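Local coordinates for ubiquitin-like-conjugating enzyme ATG10 (Saccharomyces cerevisiae, PDB 4EBR), which acts as an E2-like enzyme that conjugates ATG12 to ATG5, a step required for autophagy and the cytoplasm-to-vacuole transport pathway, at residues 61-69 with 80-89. Numbering follows the deposited sequence.
Sequences LLNHIELYL and LLLRIWEEKS
Glu66 OE2 is gripped from the neighbouring strand by two nitrogens of Arg83. In this salt bridge it takes NE at 2.9 Å nearly along its own C-O axis and NH2 in a weak bond, with the carboxylate and guanidinium planes turned 41° apart. Glu66 OE1 accepts Trp85 NE1 at 3.2 Å; it lies at the indole edge, in the ring plane, while the donor stands above the carboxylate, whose plane is almost perpendicular to the ring. Glu66 and Arg83 run side by side, and the extended arm of Arg83 leaves with CG between the backbone N and carbonyl carbon (chi1 67°), with Trp85 CZ2 over one guanidinium face, offset toward that group's rim. Such cross-strand and diagonal partners illustrate how one face of an antiparallel ladder can bury a charge: Arg43 NE makes a salt bridge with Glu66 OE1, which should favour an ionised Glu66.

The ladder itself pairs His64 with Trp85, Glu66 with Arg83 and Tyr68 with Leu81 as hydrogen-bonded pairs. Beyond the Asn63-Glu86 pair, where 61-62 is loop, Glu87 reaches across, and OE2 receives Leu62 N in a straight bond of 2.6 Å. On the opposite face from Glu66 the packing is apolar from Ile65 to Leu69, with Asn63 beside Glu86 at the other end: Ile65 CG1 lies against Ile84 CG1 at 3.8 Å, and Leu82 CD1 touches both Ile65 CG2 and Leu67 CD2.

These are the arms of the 63-72/77-90 hairpin within the chain's antiparallel sheet. Strand 40-44 pairs with 63-72, strands 93-98 and 127-131 pair with 77-90, and helix 152-164 packs on Leu67, Leu69 and Leu80.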
ATOM      1  N   LEU A  61     -27.066  -0.138 -18.513  1.00 89.51           N
ATOM      2  CA  LEU A  61     -26.268  -0.283 -17.292  1.00 86.96           C
ATOM      3  C   LEU A  61     -24.790  -0.137 -17.603  1.00 83.79           C
ATOM      4  O   LEU A  61     -24.179  -1.041 -18.164  1.00 82.98           O
ATOM      5  CB  LEU A  61     -26.525  -1.637 -16.623  1.00 87.53           C
ATOM      6  CG  LEU A  61     -27.989  -1.925 -16.276  1.00 88.29           C
ATOM      7  CD1 LEU A  61     -28.151  -3.337 -15.691  1.00 88.32           C
ATOM      8  CD2 LEU A  61     -28.532  -0.847 -15.331  1.00 84.33           C
ATOM      9  N   LEU A  62     -24.219   0.993 -17.198  1.00 81.79           N
ATOM     10  CA  LEU A  62     -22.849   1.346 -17.561  1.00 83.05           C
ATOM     11  C   LEU A  62     -21.953   1.529 -16.333  1.00 76.43           C
ATOM     12  O   LEU A  62     -22.433   1.634 -15.209  1.00 77.47           O
ATOM     13  CB  LEU A  62     -22.844   2.627 -18.413  1.00 87.74           C
ATOM     14  CG  LEU A  62     -23.533   2.522 -19.782  1.00 93.82           C
ATOM     15  CD1 LEU A  62     -23.357   3.813 -20.551  1.00 96.95           C
ATOM     16  CD2 LEU A  62     -23.007   1.339 -20.603  1.00 94.80           C
ATOM     17  N   ASN A  63     -20.647   1.545 -16.532  1.00 71.78           N
ATOM     18  CA  ASN A  63     -19.788   1.870 -15.413  1.00 69.71           C
ATOM     19  C   ASN A  63     -19.385   3.351 -15.416  1.00 72.30           C
ATOM     20  O   ASN A  63     -19.652   4.073 -16.378  1.00 74.42           O
ATOM     21  CB  ASN A  63     -18.542   0.974 -15.441  1.00 67.69           C
ATOM     22  CG  ASN A  63     -18.871  -0.488 -15.194  1.00 69.12           C
ATOM     23  OD1 ASN A  63     -19.868  -0.813 -14.545  1.00 73.84           O
ATOM     24  ND2 ASN A  63     -18.032  -1.379 -15.705  1.00 65.88           N
ATOM     25  N   HIS A  64     -18.740   3.801 -14.339  1.00 69.59           N
ATOM     26  CA  HIS A  64     -18.025   5.074 -14.342  1.00 67.66           C
ATOM     27  C   HIS A  64     -16.785   4.859 -13.519  1.00 63.09           C
ATOM     28  O   HIS A  64     -16.866   4.440 -12.370  1.00 63.29           O
ATOM     29  CB  HIS A  64     -18.873   6.202 -13.776  1.00 70.40           C
ATOM     30  CG  HIS A  64     -20.231   6.271 -14.387  1.00 79.51           C
ATOM     31  ND1 HIS A  64     -21.225   5.358 -14.095  1.00 80.86           N
ATOM     32  CD2 HIS A  64     -20.751   7.106 -15.315  1.00 85.96           C
ATOM     33  CE1 HIS A  64     -22.304   5.645 -14.796  1.00 83.56           C
ATOM     34  NE2 HIS A  64     -22.046   6.703 -15.543  1.00 87.35           N
ATOM     35  N   ILE A  65     -15.636   5.151 -14.117  1.00 58.18           N
ATOM     36  CA  ILE A  65     -14.355   4.839 -13.516  1.00 50.34           C
ATOM     37  C   ILE A  65     -13.756   6.128 -13.016  1.00 47.66           C
ATOM     38  O   ILE A  65     -13.834   7.157 -13.692  1.00 47.71           O
ATOM     39  CB  ILE A  65     -13.415   4.161 -14.558  1.00 50.73           C
ATOM     40  CG1 ILE A  65     -13.990   2.806 -14.956  1.00 52.71           C
ATOM     41  CG2 ILE A  65     -12.027   3.952 -14.017  1.00 39.42           C
ATOM     42  CD1 ILE A  65     -13.185   2.071 -15.984  1.00 53.47           C
ATOM     43  N   GLU A  66     -13.178   6.088 -11.827  1.00 38.48           N
ATOM     44  CA  GLU A  66     -12.498   7.253 -11.326  1.00 41.81           C
ATOM     45  C   GLU A  66     -11.053   6.910 -11.024  1.00 42.48           C
ATOM     46  O   GLU A  66     -10.779   5.895 -10.382  1.00 44.85           O
ATOM     47  CB  GLU A  66     -13.214   7.798 -10.088  1.00 40.54           C
ATOM     48  CG  GLU A  66     -14.648   8.197 -10.382  1.00 45.49           C
ATOM     49  CD  GLU A  66     -15.355   8.907  -9.225  1.00 53.51           C
ATOM     50  OE1 GLU A  66     -16.310   9.682  -9.500  1.00 57.78           O
ATOM     51  OE2 GLU A  66     -14.976   8.688  -8.049  1.00 54.22           O
ATOM     52  N   LEU A  67     -10.130   7.745 -11.495  1.00 40.78           N
ATOM     53  CA  LEU A  67      -8.714   7.534 -11.217  1.00 40.01           C
ATOM     54  C   LEU A  67      -8.164   8.692 -10.424  1.00 40.69           C
ATOM     55  O   LEU A  67      -8.274   9.843 -10.859  1.00 42.88           O
ATOM     56  CB  LEU A  67      -7.914   7.446 -12.507  1.00 39.47           C
ATOM     57  CG  LEU A  67      -8.352   6.453 -13.574  1.00 42.02           C
ATOM     58  CD1 LEU A  67      -7.305   6.476 -14.675  1.00 46.40           C
ATOM     59  CD2 LEU A  67      -8.504   5.064 -12.998  1.00 39.63           C
ATOM     60  N   TYR A  68      -7.567   8.404  -9.270  1.00 36.01           N
ATOM     61  CA  TYR A  68      -6.882   9.452  -8.535  1.00 37.94           C
ATOM     62  C   TYR A  68      -5.373   9.205  -8.596  1.00 40.64           C
ATOM     63  O   TYR A  68      -4.880   8.194  -8.089  1.00 39.06           O
ATOM     64  CB  TYR A  68      -7.386   9.505  -7.098  1.00 40.76           C
ATOM     65  CG  TYR A  68      -7.035  10.769  -6.339  1.00 44.54           C
ATOM     66  CD1 TYR A  68      -6.801  11.968  -6.997  1.00 48.35           C
ATOM     67  CD2 TYR A  68      -6.940  10.763  -4.964  1.00 45.53           C
ATOM     68  CE1 TYR A  68      -6.480  13.125  -6.292  1.00 49.99           C
ATOM     69  CE2 TYR A  68      -6.627  11.910  -4.255  1.00 48.72           C
ATOM     70  CZ  TYR A  68      -6.395  13.082  -4.921  1.00 51.38           C
ATOM     71  OH  TYR A  68      -6.087  14.209  -4.196  1.00 56.05           O
ATOM     72  N   LEU A  69      -4.649  10.114  -9.243  1.00 44.18           N
ATOM     73  CA  LEU A  69      -3.194  10.010  -9.364  1.00 44.41           C
ATOM     74  C   LEU A  69      -2.582  10.774  -8.218  1.00 46.88           C
ATOM     75  O   LEU A  69      -2.758  11.983  -8.109  1.00 52.17           O
ATOM     76  CB  LEU A  69      -2.709  10.634 -10.670  1.00 43.60           C
ATOM     77  CG  LEU A  69      -3.000   9.903 -11.978  1.00 42.69           C
ATOM     78  CD1 LEU A  69      -4.471   9.948 -12.337  1.00 41.78           C
ATOM     79  CD2 LEU A  69      -2.167  10.510 -13.087  1.00 42.31           C
ATOM     80  N   LEU A  80      -1.656   5.015  -8.238  1.00 41.86           N
ATOM     81  CA  LEU A  80      -2.864   5.164  -9.011  1.00 40.53           C
ATOM     82  C   LEU A  80      -4.012   4.583  -8.189  1.00 40.97           C
ATOM     83  O   LEU A  80      -4.087   3.373  -7.966  1.00 41.92           O
ATOM     84  CB  LEU A  80      -2.735   4.491 -10.365  1.00 41.50           C
ATOM     85  CG  LEU A  80      -4.063   4.459 -11.115  1.00 44.34           C
ATOM     86  CD1 LEU A  80      -4.493   5.865 -11.448  1.00 46.24           C
ATOM     87  CD2 LEU A  80      -3.937   3.622 -12.381  1.00 45.19           C
ATOM     88  N   LEU A  81      -4.881   5.467  -7.703  1.00 39.04           N
ATOM     89  CA  LEU A  81      -6.010   5.065  -6.876  1.00 37.17           C
ATOM     90  C   LEU A  81      -7.233   4.920  -7.758  1.00 38.04           C
ATOM     91  O   LEU A  81      -7.523   5.757  -8.631  1.00 41.35           O
ATOM     92  CB  LEU A  81      -6.245   6.067  -5.742  1.00 36.52           C
ATOM     93  CG  LEU A  81      -5.089   6.153  -4.737  1.00 36.88           C
ATOM     94  CD1 LEU A  81      -5.541   6.834  -3.477  1.00 34.22           C
ATOM     95  CD2 LEU A  81      -4.540   4.783  -4.405  1.00 38.09           C
ATOM     96  N   LEU A  82      -7.955   3.842  -7.548  1.00 36.83           N
ATOM     97  CA  LEU A  82      -8.977   3.486  -8.503  1.00 40.30           C
ATOM     98  C   LEU A  82     -10.292   3.093  -7.825  1.00 43.97           C
ATOM     99  O   LEU A  82     -10.310   2.312  -6.867  1.00 45.34           O
ATOM    100  CB  LEU A  82      -8.415   2.388  -9.400  1.00 43.38           C
ATOM    101  CG  LEU A  82      -9.261   1.369 -10.132  1.00 49.81           C
ATOM    102  CD1 LEU A  82     -10.330   2.061 -10.927  1.00 56.89           C
ATOM    103  CD2 LEU A  82      -8.326   0.620 -11.050  1.00 49.10           C
ATOM    104  N   ARG A  83     -11.388   3.676  -8.305  1.00 43.56           N
ATOM    105  CA  ARG A  83     -12.711   3.138  -7.993  1.00 41.63           C
ATOM    106  C   ARG A  83     -13.704   3.222  -9.158  1.00 41.50           C
ATOM    107  O   ARG A  83     -13.468   3.906 -10.170  1.00 41.13           O
ATOM    108  CB  ARG A  83     -13.283   3.751  -6.734  1.00 37.95           C
ATOM    109  CG  ARG A  83     -13.592   5.177  -6.874  1.00 37.15           C
ATOM    110  CD  ARG A  83     -14.055   5.707  -5.562  1.00 40.31           C
ATOM    111  NE  ARG A  83     -14.563   7.053  -5.738  1.00 45.42           N
ATOM    112  CZ  ARG A  83     -15.371   7.656  -4.887  1.00 48.07           C
ATOM    113  NH1 ARG A  83     -15.771   7.017  -3.777  1.00 47.19           N
ATOM    114  NH2 ARG A  83     -15.769   8.892  -5.156  1.00 40.46           N
ATOM    115  N   ILE A  84     -14.783   2.456  -9.044  1.00 38.92           N
ATOM    116  CA  ILE A  84     -15.680   2.265 -10.174  1.00 39.95           C
ATOM    117  C   ILE A  84     -17.128   2.235  -9.753  1.00 39.25           C
ATOM    118  O   ILE A  84     -17.500   1.447  -8.885  1.00 44.37           O
ATOM    119  CB  ILE A  84     -15.375   0.947 -10.916  1.00 39.22           C
ATOM    120  CG1 ILE A  84     -13.999   1.008 -11.572  1.00 38.94           C
ATOM    121  CG2 ILE A  84     -16.453   0.674 -11.952  1.00 41.01           C
ATOM    122  CD1 ILE A  84     -13.595  -0.269 -12.308  1.00 40.32           C
ATOM    123  N   TRP A  85     -17.943   3.071 -10.388  1.00 47.03           N
ATOM    124  CA  TRP A  85     -19.394   3.074 -10.171  1.00 48.00           C
ATOM    125  C   TRP A  85     -20.069   2.116 -11.143  1.00 51.15           C
ATOM    126  O   TRP A  85     -19.963   2.280 -12.355  1.00 52.55           O
ATOM    127  CB  TRP A  85     -19.961   4.473 -10.387  1.00 49.14           C
ATOM    128  CG  TRP A  85     -19.381   5.521  -9.479  1.00 55.50           C
ATOM    129  CD1 TRP A  85     -18.478   6.473  -9.812  1.00 58.31           C
ATOM    130  CD2 TRP A  85     -19.675   5.722  -8.094  1.00 60.01           C
ATOM    131  NE1 TRP A  85     -18.184   7.259  -8.722  1.00 57.74           N
ATOM    132  CE2 TRP A  85     -18.910   6.816  -7.655  1.00 59.14           C
ATOM    133  CE3 TRP A  85     -20.511   5.081  -7.180  1.00 65.72           C
ATOM    134  CZ2 TRP A  85     -18.952   7.280  -6.352  1.00 63.98           C
ATOM    135  CZ3 TRP A  85     -20.558   5.549  -5.895  1.00 67.50           C
ATOM    136  CH2 TRP A  85     -19.780   6.634  -5.485  1.00 67.39           C
ATOM    137  N   GLU A  86     -20.741   1.098 -10.630  1.00 52.00           N
ATOM    138  CA  GLU A  86     -21.461   0.217 -11.529  1.00 57.41           C
ATOM    139  C   GLU A  86     -22.943   0.338 -11.316  1.00 60.39           C
ATOM    140  O   GLU A  86     -23.405   0.464 -10.191  1.00 62.61           O
ATOM    141  CB  GLU A  86     -21.024  -1.241 -11.384  1.00 61.21           C
ATOM    142  CG  GLU A  86     -21.379  -1.928 -10.085  1.00 61.95           C
ATOM    143  CD  GLU A  86     -20.979  -3.403 -10.109  1.00 65.75           C
ATOM    144  OE1 GLU A  86     -21.733  -4.232 -10.690  1.00 67.34           O
ATOM    145  OE2 GLU A  86     -19.901  -3.736  -9.556  1.00 63.70           O
ATOM    146  N   GLU A  87     -23.700   0.336 -12.400  1.00 63.64           N
ATOM    147  CA  GLU A  87     -25.141   0.336 -12.258  1.00 67.60           C
ATOM    148  C   GLU A  87     -25.582  -1.105 -12.270  1.00 64.67           C
ATOM    149  O   GLU A  87     -25.180  -1.870 -13.124  1.00 65.39           O
ATOM    150  CB  GLU A  87     -25.795   1.146 -13.373  1.00 76.77           C
ATOM    151  CG  GLU A  87     -25.357   2.610 -13.358  1.00 83.27           C
ATOM    152  CD  GLU A  87     -25.381   3.266 -14.736  1.00 90.94           C
ATOM    153  OE1 GLU A  87     -25.143   4.495 -14.800  1.00 92.42           O
ATOM    154  OE2 GLU A  87     -25.629   2.561 -15.749  1.00 93.83           O
ATOM    155  N   LYS A  88     -26.365  -1.496 -11.282  1.00 64.02           N
ATOM    156  CA  LYS A  88     -26.838  -2.863 -11.229  1.00 67.93           C
ATOM    157  C   LYS A  88     -28.356  -2.792 -11.322  1.00 70.90           C
ATOM    158  O   LYS A  88     -28.945  -1.742 -11.083  1.00 72.48           O
ATOM    159  CB  LYS A  88     -26.355  -3.535  -9.939  1.00 68.78           C
ATOM    160  CG  LYS A  88     -26.258  -5.055 -10.008  1.00 74.88           C
ATOM    161  CD  LYS A  88     -25.394  -5.627  -8.866  1.00 77.07           C
ATOM    162  CE  LYS A  88     -25.220  -7.155  -8.969  1.00 81.01           C
ATOM    163  NZ  LYS A  88     -26.503  -7.926  -9.030  1.00 83.84           N
ATOM    164  N   SER A  89     -29.005  -3.869 -11.726  1.00 72.93           N
ATOM    165  CA  SER A  89     -30.461  -3.845 -11.731  1.00 72.72           C
ATOM    166  C   SER A  89     -30.950  -4.706 -10.613  1.00 72.14           C
ATOM    167  O   SER A  89     -30.774  -5.924 -10.633  1.00 76.70           O
ATOM    168  CB  SER A  89     -31.049  -4.358 -13.037  1.00 76.56           C
ATOM    169  OG  SER A  89     -32.466  -4.449 -12.905  1.00 80.09           O
TER